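Local coordinates for translation initiation factor eIF2 assembly protein (Schizosaccharomyces pombe, PDB 4ZGP) that acts as an ATP-dependent chaperone that binds the gamma subunit of eIF2 and allows it to assemble with the alpha and beta subunits, at residues R195-R209 and D267-S281. Sequence-based numbering, arbitrary orientation.
Sequences RCFVKSKRLIAFCQR and DGLLFSWSELESMNS. With ADP (adenosine-5'-diphosphate), chain C.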
ATOM      1  N   ARG A 195       2.801   1.805 -10.639  1.00 21.27           N
ATOM      2  CA  ARG A 195       3.219   2.692  -9.567  1.00 16.68           C
ATOM      3  C   ARG A 195       3.485   4.063 -10.176  1.00 22.78           C
ATOM      4  O   ARG A 195       4.176   4.159 -11.181  1.00 21.11           O
ATOM      5  CB  ARG A 195       4.456   2.149  -8.869  1.00 19.06           C
ATOM      6  CG  ARG A 195       5.010   3.103  -7.814  1.00 22.07           C
ATOM      7  CD  ARG A 195       5.788   2.365  -6.735  1.00 22.36           C
ATOM      8  NE  ARG A 195       4.921   1.562  -5.877  1.00 22.89           N
ATOM      9  CZ  ARG A 195       5.347   0.874  -4.824  1.00 29.51           C
ATOM     10  NH1 ARG A 195       6.639   0.868  -4.524  1.00 26.32           N
ATOM     11  NH2 ARG A 195       4.478   0.185  -4.069  1.00 27.22           N
ATOM     12  N   CYS A 196       2.936   5.108  -9.555  1.00 20.97           N
ATOM     13  CA  CYS A 196       2.782   6.414 -10.196  1.00 19.16           C
ATOM     14  C   CYS A 196       3.343   7.488  -9.286  1.00 23.27           C
ATOM     15  O   CYS A 196       2.981   7.605  -8.111  1.00 20.49           O
ATOM     16  CB  CYS A 196       1.312   6.701 -10.513  1.00 21.86           C
ATOM     17  SG  CYS A 196       0.457   5.328 -11.363  1.00 25.15           S
ATOM     18  N   PHE A 197       4.232   8.289  -9.849  1.00 20.20           N
ATOM     19  CA  PHE A 197       5.043   9.182  -9.061  1.00 21.81           C
ATOM     20  C   PHE A 197       4.610  10.613  -9.323  1.00 20.90           C
ATOM     21  O   PHE A 197       4.463  11.037 -10.470  1.00 22.22           O
ATOM     22  CB  PHE A 197       6.525   8.975  -9.406  1.00 22.61           C
ATOM     23  CG  PHE A 197       7.012   7.584  -9.132  1.00 22.58           C
ATOM     24  CD1 PHE A 197       6.892   6.587 -10.090  1.00 19.72           C
ATOM     25  CD2 PHE A 197       7.610   7.277  -7.927  1.00 22.61           C
ATOM     26  CE1 PHE A 197       7.358   5.302  -9.829  1.00 17.23           C
ATOM     27  CE2 PHE A 197       8.071   5.995  -7.666  1.00 21.43           C
ATOM     28  CZ  PHE A 197       7.950   5.011  -8.612  1.00 19.50           C
ATOM     29  N   VAL A 198       4.378  11.339  -8.238  1.00 23.49           N
ATOM     30  CA  VAL A 198       3.783  12.648  -8.294  1.00 22.34           C
ATOM     31  C   VAL A 198       4.695  13.649  -7.604  1.00 22.20           C
ATOM     32  O   VAL A 198       5.104  13.434  -6.475  1.00 20.75           O
ATOM     33  CB  VAL A 198       2.398  12.677  -7.595  1.00 22.41           C
ATOM     34  CG1 VAL A 198       1.836  14.081  -7.617  1.00 22.81           C
ATOM     35  CG2 VAL A 198       1.435  11.695  -8.257  1.00 20.47           C
ATOM     36  N   LYS A 199       5.003  14.743  -8.291  1.00 27.22           N
ATOM     37  CA  LYS A 199       5.849  15.779  -7.708  1.00 26.43           C
ATOM     38  C   LYS A 199       5.256  17.133  -8.055  1.00 24.97           C
ATOM     39  O   LYS A 199       4.892  17.376  -9.205  1.00 26.11           O
ATOM     40  CB  LYS A 199       7.289  15.669  -8.222  1.00 32.69           C
ATOM     41  CG  LYS A 199       8.225  16.707  -7.626  1.00 36.54           C
ATOM     42  CD  LYS A 199       9.507  16.825  -8.438  1.00 37.56           C
ATOM     43  CE  LYS A 199      10.391  15.647  -8.186  1.00 32.12           C
ATOM     44  NZ  LYS A 199      11.769  15.812  -8.776  1.00 30.82           N
ATOM     45  N   SER A 200       5.133  17.987  -7.043  1.00 29.05           N
ATOM     46  CA  SER A 200       4.414  19.254  -7.157  1.00 32.68           C
ATOM     47  C   SER A 200       3.059  19.061  -7.829  1.00 31.20           C
ATOM     48  O   SER A 200       2.696  19.800  -8.736  1.00 30.68           O
ATOM     49  CB  SER A 200       5.268  20.290  -7.906  1.00 31.45           C
ATOM     50  OG  SER A 200       6.569  20.294  -7.352  1.00 37.63           O
ATOM     51  N   LYS A 201       2.335  18.030  -7.383  1.00 27.70           N
ATOM     52  CA  LYS A 201       0.993  17.712  -7.861  0.67 27.31           C
ATOM     53  C   LYS A 201       0.926  17.341  -9.339  1.00 33.51           C
ATOM     54  O   LYS A 201      -0.154  17.312  -9.936  1.00 31.36           O
ATOM     55  CB  LYS A 201       0.040  18.880  -7.580  0.67 32.72           C
ATOM     56  CG  LYS A 201      -0.211  19.120  -6.103  0.67 32.11           C
ATOM     57  CD  LYS A 201      -0.662  17.836  -5.412  0.67 29.79           C
ATOM     58  CE  LYS A 201      -1.380  18.114  -4.091  0.67 32.42           C
ATOM     59  NZ  LYS A 201      -1.691  16.843  -3.373  0.67 23.85           N
ATOM     60  N   ARG A 202       2.071  17.032  -9.936  1.00 28.96           N
ATOM     61  CA  ARG A 202       2.044  16.602 -11.317  1.00 27.02           C
ATOM     62  C   ARG A 202       2.582  15.161 -11.453  1.00 21.04           C
ATOM     63  O   ARG A 202       3.462  14.745 -10.714  1.00 23.45           O
ATOM     64  CB  ARG A 202       2.852  17.578 -12.179  1.00 33.89           C
ATOM     65  CG  ARG A 202       2.201  18.971 -12.235  1.00 40.97           C
ATOM     66  CD  ARG A 202       3.118  20.026 -12.841  1.00 49.34           C
ATOM     67  NE  ARG A 202       3.626  19.622 -14.150  1.00 55.47           N
ATOM     68  CZ  ARG A 202       2.941  19.737 -15.283  1.00 53.71           C
ATOM     69  NH1 ARG A 202       1.715  20.248 -15.273  1.00 54.69           N
ATOM     70  NH2 ARG A 202       3.484  19.338 -16.423  1.00 55.26           N
ATOM     71  N   LEU A 203       2.034  14.425 -12.405  1.00 28.20           N
ATOM     72  CA  LEU A 203       2.498  13.074 -12.686  1.00 25.38           C
ATOM     73  C   LEU A 203       3.780  13.117 -13.516  1.00 21.11           C
ATOM     74  O   LEU A 203       3.725  13.437 -14.704  1.00 29.39           O
ATOM     75  CB  LEU A 203       1.425  12.306 -13.435  1.00 25.48           C
ATOM     76  CG  LEU A 203       1.735  10.859 -13.815  1.00 24.50           C
ATOM     77  CD1 LEU A 203       1.687   9.981 -12.581  1.00 23.74           C
ATOM     78  CD2 LEU A 203       0.727  10.368 -14.856  1.00 24.33           C
ATOM     79  N   ILE A 204       4.899  12.792 -12.894  1.00 23.53           N
ATOM     80  CA  ILE A 204       6.185  12.891 -13.574  1.00 27.30           C
ATOM     81  C   ILE A 204       6.624  11.559 -14.180  1.00 29.53           C
ATOM     82  O   ILE A 204       7.444  11.531 -15.104  1.00 28.86           O
ATOM     83  CB  ILE A 204       7.272  13.398 -12.633  1.00 24.57           C
ATOM     84  CG1 ILE A 204       7.427  12.475 -11.417  1.00 28.45           C
ATOM     85  CG2 ILE A 204       6.955  14.826 -12.194  1.00 29.75           C
ATOM     86  CD1 ILE A 204       8.660  12.725 -10.582  1.00 30.08           C
ATOM     87  N   ALA A 205       6.070  10.460 -13.670  1.00 24.41           N
ATOM     88  CA  ALA A 205       6.505   9.124 -14.086  1.00 20.09           C
ATOM     89  C   ALA A 205       5.551   8.056 -13.590  1.00 27.94           C
ATOM     90  O   ALA A 205       4.945   8.220 -12.540  1.00 24.50           O
ATOM     91  CB  ALA A 205       7.897   8.819 -13.556  1.00 24.75           C
ATOM     92  N   PHE A 206       5.457   6.954 -14.331  1.00 21.67           N
ATOM     93  CA  PHE A 206       4.841   5.742 -13.783  1.00 20.54           C
ATOM     94  C   PHE A 206       5.405   4.521 -14.472  1.00 26.09           C
ATOM     95  O   PHE A 206       5.930   4.602 -15.591  1.00 25.55           O
ATOM     96  CB  PHE A 206       3.298   5.769 -13.884  1.00 18.85           C
ATOM     97  CG  PHE A 206       2.724   5.602 -15.276  1.00 22.43           C
ATOM     98  CD1 PHE A 206       2.439   4.338 -15.798  1.00 23.88           C
ATOM     99  CD2 PHE A 206       2.380   6.711 -16.027  1.00 25.15           C
ATOM    100  CE1 PHE A 206       1.877   4.185 -17.050  1.00 25.52           C
ATOM    101  CE2 PHE A 206       1.798   6.567 -17.299  1.00 28.65           C
ATOM    102  CZ  PHE A 206       1.545   5.305 -17.806  1.00 24.51           C
ATOM    103  N   CYS A 207       5.327   3.390 -13.778  1.00 20.67           N
ATOM    104  CA  CYS A 207       5.863   2.160 -14.315  1.00 22.95           C
ATOM    105  C   CYS A 207       4.983   1.007 -13.953  1.00 23.43           C
ATOM    106  O   CYS A 207       4.204   1.070 -13.012  1.00 22.27           O
ATOM    107  CB  CYS A 207       7.299   1.906 -13.812  1.00 19.20           C
ATOM    108  SG  CYS A 207       7.547   1.724 -12.035  1.00 24.31           S
ATOM    109  N   GLN A 208       5.092  -0.034 -14.759  1.00 23.52           N
ATOM    110  CA  GLN A 208       4.540  -1.331 -14.431  1.00 22.73           C
ATOM    111  C   GLN A 208       4.986  -1.776 -13.042  1.00 28.93           C
ATOM    112  O   GLN A 208       6.156  -1.609 -12.654  1.00 26.51           O
ATOM    113  CB  GLN A 208       4.950  -2.369 -15.477  1.00 20.00           C
ATOM    114  CG  GLN A 208       4.299  -3.729 -15.292  1.00 20.00           C
ATOM    115  CD  GLN A 208       4.593  -4.678 -16.436  1.00 20.00           C
ATOM    116  OE1 GLN A 208       5.217  -4.293 -17.425  1.00 20.00           O
ATOM    117  NE2 GLN A 208       4.146  -5.924 -16.304  1.00 20.00           N
ATOM    118  N   ARG A 209       4.059  -2.371 -12.292  1.00 23.24           N
ATOM    119  CA  ARG A 209       4.337  -2.697 -10.901  0.51 29.80           C
ATOM    120  C   ARG A 209       5.002  -4.053 -10.715  1.00 32.88           C
ATOM    121  O   ARG A 209       5.818  -4.224  -9.810  1.00 32.84           O
ATOM    122  CB  ARG A 209       3.049  -2.632 -10.086  0.51 30.65           C
ATOM    123  CG  ARG A 209       2.958  -1.391  -9.244  0.51 26.24           C
ATOM    124  CD  ARG A 209       3.221  -1.688  -7.782  0.51 30.60           C
ATOM    125  NE  ARG A 209       1.974  -1.762  -7.038  0.51 35.02           N
ATOM    126  CZ  ARG A 209       1.870  -2.177  -5.782  0.51 31.00           C
ATOM    127  NH1 ARG A 209       0.686  -2.192  -5.198  0.51 26.51           N
ATOM    128  NH2 ARG A 209       2.947  -2.568  -5.115  0.51 31.33           N
ATOM    129  N   ASP A 267       9.674   1.744  -2.824  1.00 24.78           N
ATOM    130  CA  ASP A 267      10.397   1.155  -3.971  1.00 28.19           C
ATOM    131  C   ASP A 267      10.148   1.910  -5.282  1.00 29.07           C
ATOM    132  O   ASP A 267       9.004   2.098  -5.694  1.00 26.60           O
ATOM    133  CB  ASP A 267      10.009  -0.319  -4.148  1.00 31.60           C
ATOM    134  CG  ASP A 267      11.017  -1.095  -4.988  1.00 35.79           C
ATOM    135  OD1 ASP A 267      11.778  -0.463  -5.759  1.00 33.42           O
ATOM    136  OD2 ASP A 267      11.060  -2.347  -4.864  1.00 37.98           O
ATOM    137  N   GLY A 268      11.222   2.355  -5.946  1.00 23.61           N
ATOM    138  CA  GLY A 268      11.075   3.103  -7.182  1.00 25.76           C
ATOM    139  C   GLY A 268      10.859   2.188  -8.372  1.00 22.34           C
ATOM    140  O   GLY A 268      10.495   2.629  -9.463  1.00 24.68           O
ATOM    141  N   LEU A 269      11.092   0.896  -8.150  1.00 25.73           N
ATOM    142  CA  LEU A 269      10.842  -0.143  -9.149  1.00 26.45           C
ATOM    143  C   LEU A 269      11.686   0.067 -10.408  1.00 29.65           C
ATOM    144  O   LEU A 269      12.894  -0.171 -10.366  1.00 27.90           O
ATOM    145  CB  LEU A 269       9.340  -0.221  -9.474  1.00 26.65           C
ATOM    146  CG  LEU A 269       8.479  -0.625  -8.262  1.00 25.73           C
ATOM    147  CD1 LEU A 269       6.992  -0.599  -8.650  1.00 23.98           C
ATOM    148  CD2 LEU A 269       8.845  -2.022  -7.753  1.00 31.26           C
ATOM    149  N   LEU A 270      11.081   0.485 -11.518  1.00 25.43           N
ATOM    150  CA  LEU A 270      11.857   0.687 -12.750  1.00 25.99           C
ATOM    151  C   LEU A 270      12.533   2.055 -12.802  1.00 30.39           C
ATOM    152  O   LEU A 270      13.273   2.353 -13.750  1.00 27.02           O
ATOM    153  CB  LEU A 270      10.977   0.508 -13.986  1.00 24.66           C
ATOM    154  CG  LEU A 270      10.403  -0.907 -14.082  1.00 27.56           C
ATOM    155  CD1 LEU A 270       9.586  -1.044 -15.358  1.00 27.74           C
ATOM    156  CD2 LEU A 270      11.546  -1.924 -14.034  1.00 31.81           C
ATOM    157  N   PHE A 271      12.268   2.886 -11.796  1.00 24.94           N
ATOM    158  CA  PHE A 271      12.952   4.176 -11.650  1.00 28.42           C
ATOM    159  C   PHE A 271      13.907   4.168 -10.467  1.00 31.11           C
ATOM    160  O   PHE A 271      13.653   3.524  -9.452  1.00 29.43           O
ATOM    161  CB  PHE A 271      11.947   5.328 -11.459  1.00 23.64           C
ATOM    162  CG  PHE A 271      11.069   5.549 -12.636  1.00 28.22           C
ATOM    163  CD1 PHE A 271      11.507   6.298 -13.717  1.00 24.22           C
ATOM    164  CD2 PHE A 271       9.807   4.993 -12.684  1.00 23.98           C
ATOM    165  CE1 PHE A 271      10.709   6.490 -14.824  1.00 25.15           C
ATOM    166  CE2 PHE A 271       8.998   5.187 -13.792  1.00 24.78           C
ATOM    167  CZ  PHE A 271       9.451   5.929 -14.875  1.00 29.34           C
ATOM    168  N   SER A 272      15.015   4.895 -10.580  1.00 28.79           N
ATOM    169  CA  SER A 272      15.833   5.135  -9.402  1.00 26.29           C
ATOM    170  C   SER A 272      15.409   6.444  -8.749  1.00 26.84           C
ATOM    171  O   SER A 272      14.890   7.341  -9.412  1.00 27.78           O
ATOM    172  CB  SER A 272      17.316   5.218  -9.764  1.00 36.22           C
ATOM    173  OG  SER A 272      17.545   6.414 -10.480  1.00 32.88           O
ATOM    174  N   TRP A 273      15.663   6.561  -7.458  1.00 28.25           N
ATOM    175  CA  TRP A 273      15.293   7.767  -6.744  1.00 29.42           C
ATOM    176  C   TRP A 273      16.215   8.927  -7.110  1.00 32.38           C
ATOM    177  O   TRP A 273      15.835  10.082  -6.957  1.00 29.30           O
ATOM    178  CB  TRP A 273      15.278   7.500  -5.235  1.00 32.90           C
ATOM    179  CG  TRP A 273      13.965   6.902  -4.877  1.00 29.98           C
ATOM    180  CD1 TRP A 273      13.696   5.584  -4.657  1.00 28.79           C
ATOM    181  CD2 TRP A 273      12.703   7.589  -4.814  1.00 27.47           C
ATOM    182  NE1 TRP A 273      12.344   5.412  -4.424  1.00 28.54           N
ATOM    183  CE2 TRP A 273      11.716   6.629  -4.514  1.00 27.56           C
ATOM    184  CE3 TRP A 273      12.318   8.917  -4.962  1.00 23.99           C
ATOM    185  CZ2 TRP A 273      10.369   6.962  -4.362  1.00 25.24           C
ATOM    186  CZ3 TRP A 273      10.985   9.249  -4.800  1.00 30.41           C
ATOM    187  CH2 TRP A 273      10.026   8.271  -4.502  1.00 25.71           C
ATOM    188  N   SER A 274      17.405   8.617  -7.619  1.00 33.16           N
ATOM    189  CA  SER A 274      18.260   9.673  -8.137  1.00 38.31           C
ATOM    190  C   SER A 274      17.551  10.366  -9.276  1.00 31.07           C
ATOM    191  O   SER A 274      17.468  11.588  -9.307  1.00 35.53           O
ATOM    192  CB  SER A 274      19.618   9.126  -8.609  1.00 37.16           C
ATOM    193  OG  SER A 274      20.243   8.388  -7.580  1.00 48.86           O
ATOM    194  N   GLU A 275      17.011   9.607 -10.223  1.00 29.78           N
ATOM    195  CA  GLU A 275      16.346  10.292 -11.325  1.00 32.23           C
ATOM    196  C   GLU A 275      14.997  10.884 -10.893  1.00 27.21           C
ATOM    197  O   GLU A 275      14.608  11.932 -11.381  1.00 29.62           O
ATOM    198  CB  GLU A 275      16.179   9.367 -12.536  1.00 38.55           C
ATOM    199  CG  GLU A 275      15.305   8.168 -12.332  1.00 35.07           C
ATOM    200  CD  GLU A 275      15.506   7.113 -13.416  1.00 40.47           C
ATOM    201  OE1 GLU A 275      15.732   7.487 -14.591  1.00 44.60           O
ATOM    202  OE2 GLU A 275      15.432   5.909 -13.079  1.00 37.35           O
ATOM    203  N   LEU A 276      14.296  10.239  -9.964  1.00 29.67           N
ATOM    204  CA  LEU A 276      13.000  10.784  -9.522  1.00 25.09           C
ATOM    205  C   LEU A 276      13.165  12.122  -8.814  1.00 25.02           C
ATOM    206  O   LEU A 276      12.374  13.047  -9.001  1.00 27.19           O
ATOM    207  CB  LEU A 276      12.291   9.797  -8.600  1.00 26.12           C
ATOM    208  CG  LEU A 276      11.719   8.562  -9.293  1.00 22.77           C
ATOM    209  CD1 LEU A 276      11.313   7.546  -8.212  1.00 26.92           C
ATOM    210  CD2 LEU A 276      10.555   8.903 -10.230  1.00 21.97           C
ATOM    211  N   GLU A 277      14.211  12.202  -8.002  1.00 30.69           N
ATOM    212  CA  GLU A 277      14.535  13.418  -7.271  1.00 33.30           C
ATOM    213  C   GLU A 277      14.929  14.571  -8.189  1.00 32.14           C
ATOM    214  O   GLU A 277      14.574  15.717  -7.944  1.00 32.23           O
ATOM    215  CB  GLU A 277      15.660  13.129  -6.291  1.00 36.89           C
ATOM    216  CG  GLU A 277      15.991  14.269  -5.380  1.00 46.13           C
ATOM    217  CD  GLU A 277      17.011  13.859  -4.347  1.00 60.46           C
ATOM    218  OE1 GLU A 277      17.362  12.657  -4.296  1.00 64.43           O
ATOM    219  OE2 GLU A 277      17.460  14.735  -3.587  1.00 65.27           O
ATOM    220  N   SER A 278      15.648  14.262  -9.262  1.00 30.60           N
ATOM    221  CA  SER A 278      16.127  15.322 -10.139  1.00 38.39           C
ATOM    222  C   SER A 278      15.095  15.660 -11.212  1.00 35.27           C
ATOM    223  O   SER A 278      15.122  16.747 -11.795  1.00 33.71           O
ATOM    224  CB  SER A 278      17.471  14.931 -10.766  1.00 35.98           C
ATOM    225  OG  SER A 278      17.334  13.780 -11.576  1.00 45.97           O
ATOM    226  N   MET A 279      14.142  14.753 -11.432  1.00 31.93           N
ATOM    227  CA  MET A 279      13.169  14.942 -12.496  1.00 30.85           C
ATOM    228  C   MET A 279      12.405  16.237 -12.356  1.00 34.72           C
ATOM    229  O   MET A 279      11.983  16.635 -11.259  1.00 34.30           O
ATOM    230  CB  MET A 279      12.193  13.776 -12.541  1.00 36.65           C
ATOM    231  CG  MET A 279      11.694  13.453 -13.918  1.00 39.13           C
ATOM    232  SD  MET A 279      10.761  11.900 -13.908  1.00 40.89           S
ATOM    233  CE  MET A 279      11.921  10.793 -13.132  1.00 31.52           C
ATOM    234  N   ASN A 280      12.259  16.911 -13.490  1.00 36.04           N
ATOM    235  CA  ASN A 280      11.564  18.184 -13.557  1.00 42.11           C
ATOM    236  C   ASN A 280      10.052  17.981 -13.530  1.00 39.85           C
ATOM    237  O   ASN A 280       9.522  17.193 -14.307  1.00 44.36           O
ATOM    238  CB  ASN A 280      11.989  18.925 -14.823  1.00 46.34           C
ATOM    239  CG  ASN A 280      11.353  20.288 -14.944  1.00 49.93           C
ATOM    240  OD1 ASN A 280      10.841  20.840 -13.968  1.00 55.35           O
ATOM    241  ND2 ASN A 280      11.396  20.851 -16.149  1.00 55.91           N
ATOM    242  N   SER A 281       9.350  18.693 -12.651  1.00 34.02           N
ATOM    243  CA  SER A 281       7.909  18.487 -12.524  1.00 38.95           C
ATOM    244  C   SER A 281       7.115  19.208 -13.614  1.00 47.68           C
ATOM    245  O   SER A 281       5.937  18.915 -13.829  1.00 40.82           O
ATOM    246  CB  SER A 281       7.424  18.927 -11.138  1.00 41.85           C
ATOM    247  OG  SER A 281       7.688  20.301 -10.901  1.00 48.36           O
TER
HETATM  248  PB  ADP C 301       2.233  -2.004  -1.155  0.69 45.51           P
HETATM  249  O1B ADP C 301       1.859  -0.611  -1.637  0.69 40.65           O
HETATM  250  O2B ADP C 301       2.755  -2.042   0.270  0.69 37.78           O
HETATM  251  O3B ADP C 301       3.020  -2.752  -2.212  0.69 37.41           O
HETATM  252  PA  ADP C 301      -0.433  -2.814  -1.952  0.69 35.58           P
HETATM  253  O1A ADP C 301      -0.189  -1.792  -3.034  0.69 42.32           O
HETATM  254  O2A ADP C 301      -1.665  -2.788  -1.063  0.69 36.30           O
HETATM  255  O3A ADP C 301       0.848  -2.836  -0.966  0.69 44.21           O
HETATM  256  O5' ADP C 301      -0.390  -4.251  -2.667  0.69 44.51           O
HETATM  257  C5' ADP C 301       0.741  -5.119  -2.591  0.69 38.19           C
HETATM  258  C4' ADP C 301       0.457  -6.214  -3.604  0.69 41.03           C
HETATM  259  O4' ADP C 301      -0.538  -7.095  -3.079  0.69 37.77           O
HETATM  260  C3' ADP C 301      -0.121  -5.623  -4.880  0.69 38.87           C
HETATM  261  O3' ADP C 301       0.880  -5.512  -5.896  0.69 41.30           O
HETATM  262  C2' ADP C 301      -1.226  -6.572  -5.292  0.69 41.25           C
HETATM  263  O2' ADP C 301      -0.787  -7.457  -6.326  0.69 45.64           O
HETATM  264  C1' ADP C 301      -1.546  -7.384  -4.053  0.69 36.94           C
HETATM  265  N9  ADP C 301      -2.859  -6.919  -3.542  0.69 36.80           N
HETATM  266  C8  ADP C 301      -3.065  -5.780  -2.846  0.69 36.24           C
HETATM  267  N7  ADP C 301      -4.380  -5.640  -2.525  0.69 39.00           N
HETATM  268  C5  ADP C 301      -5.038  -6.712  -3.023  0.69 34.50           C
HETATM  269  C6  ADP C 301      -6.441  -7.188  -3.029  0.69 34.40           C
HETATM  270  N6  ADP C 301      -7.404  -6.449  -2.419  0.69 32.35           N
HETATM  271  N1  ADP C 301      -6.715  -8.363  -3.656  0.69 28.14           N
HETATM  272  C2  ADP C 301      -5.734  -9.082  -4.245  0.69 35.16           C
HETATM  273  N3  ADP C 301      -4.437  -8.710  -4.277  0.69 37.18           N
HETATM  274  C4  ADP C 301      -4.031  -7.553  -3.690  0.69 39.63           C
HETATM  275  O   HOH W   1       7.718  -0.013  -1.685  1.00 38.99           O
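Lys199 NZ is gripped by three carbonyls at the C-terminal end of helix 273-278: Met279 O at 2.6 Å, Leu276 O at 2.8 Å and, more weakly, Glu277 O. With CG anti to the backbone N (chi1 -179°) and a bend at chi3, the lysine chain carries its ammonium to this helix end, whose dipole would probably favour the positive charge. Along the same face of the hairpin, Phe197 lies among apolar groups. Leu276 CD2 sits over one face of the Phe197 ring, 4.2 Å from the centroid, while the edge of that ring is turned toward the face of Trp273 in an offset edge-to-face pair. Ala205 CB covers a face of Phe271, and Cys207 SG packs against Leu269 CB. At the nucleotide end, Arg195 NH1 donates to a lone pair of Asp267 O at 2.9 Å, in the guanidinium plane; a water joins NH1 to Asp267 N, and NE bridges to Asp246. A leucine in its place is likely to leave Asp267 O and Asp246 without this partner and the loop at Asp267 less firmly held. Arg209, salt-bridged to Glu193, donates from NH2 to ADP O3B at 2.9 Å. Helix and preceding loop thus cover an antiparallel beta hairpin, with nucleotide-binding Arg195 and Arg209 at the ATP-grasp site.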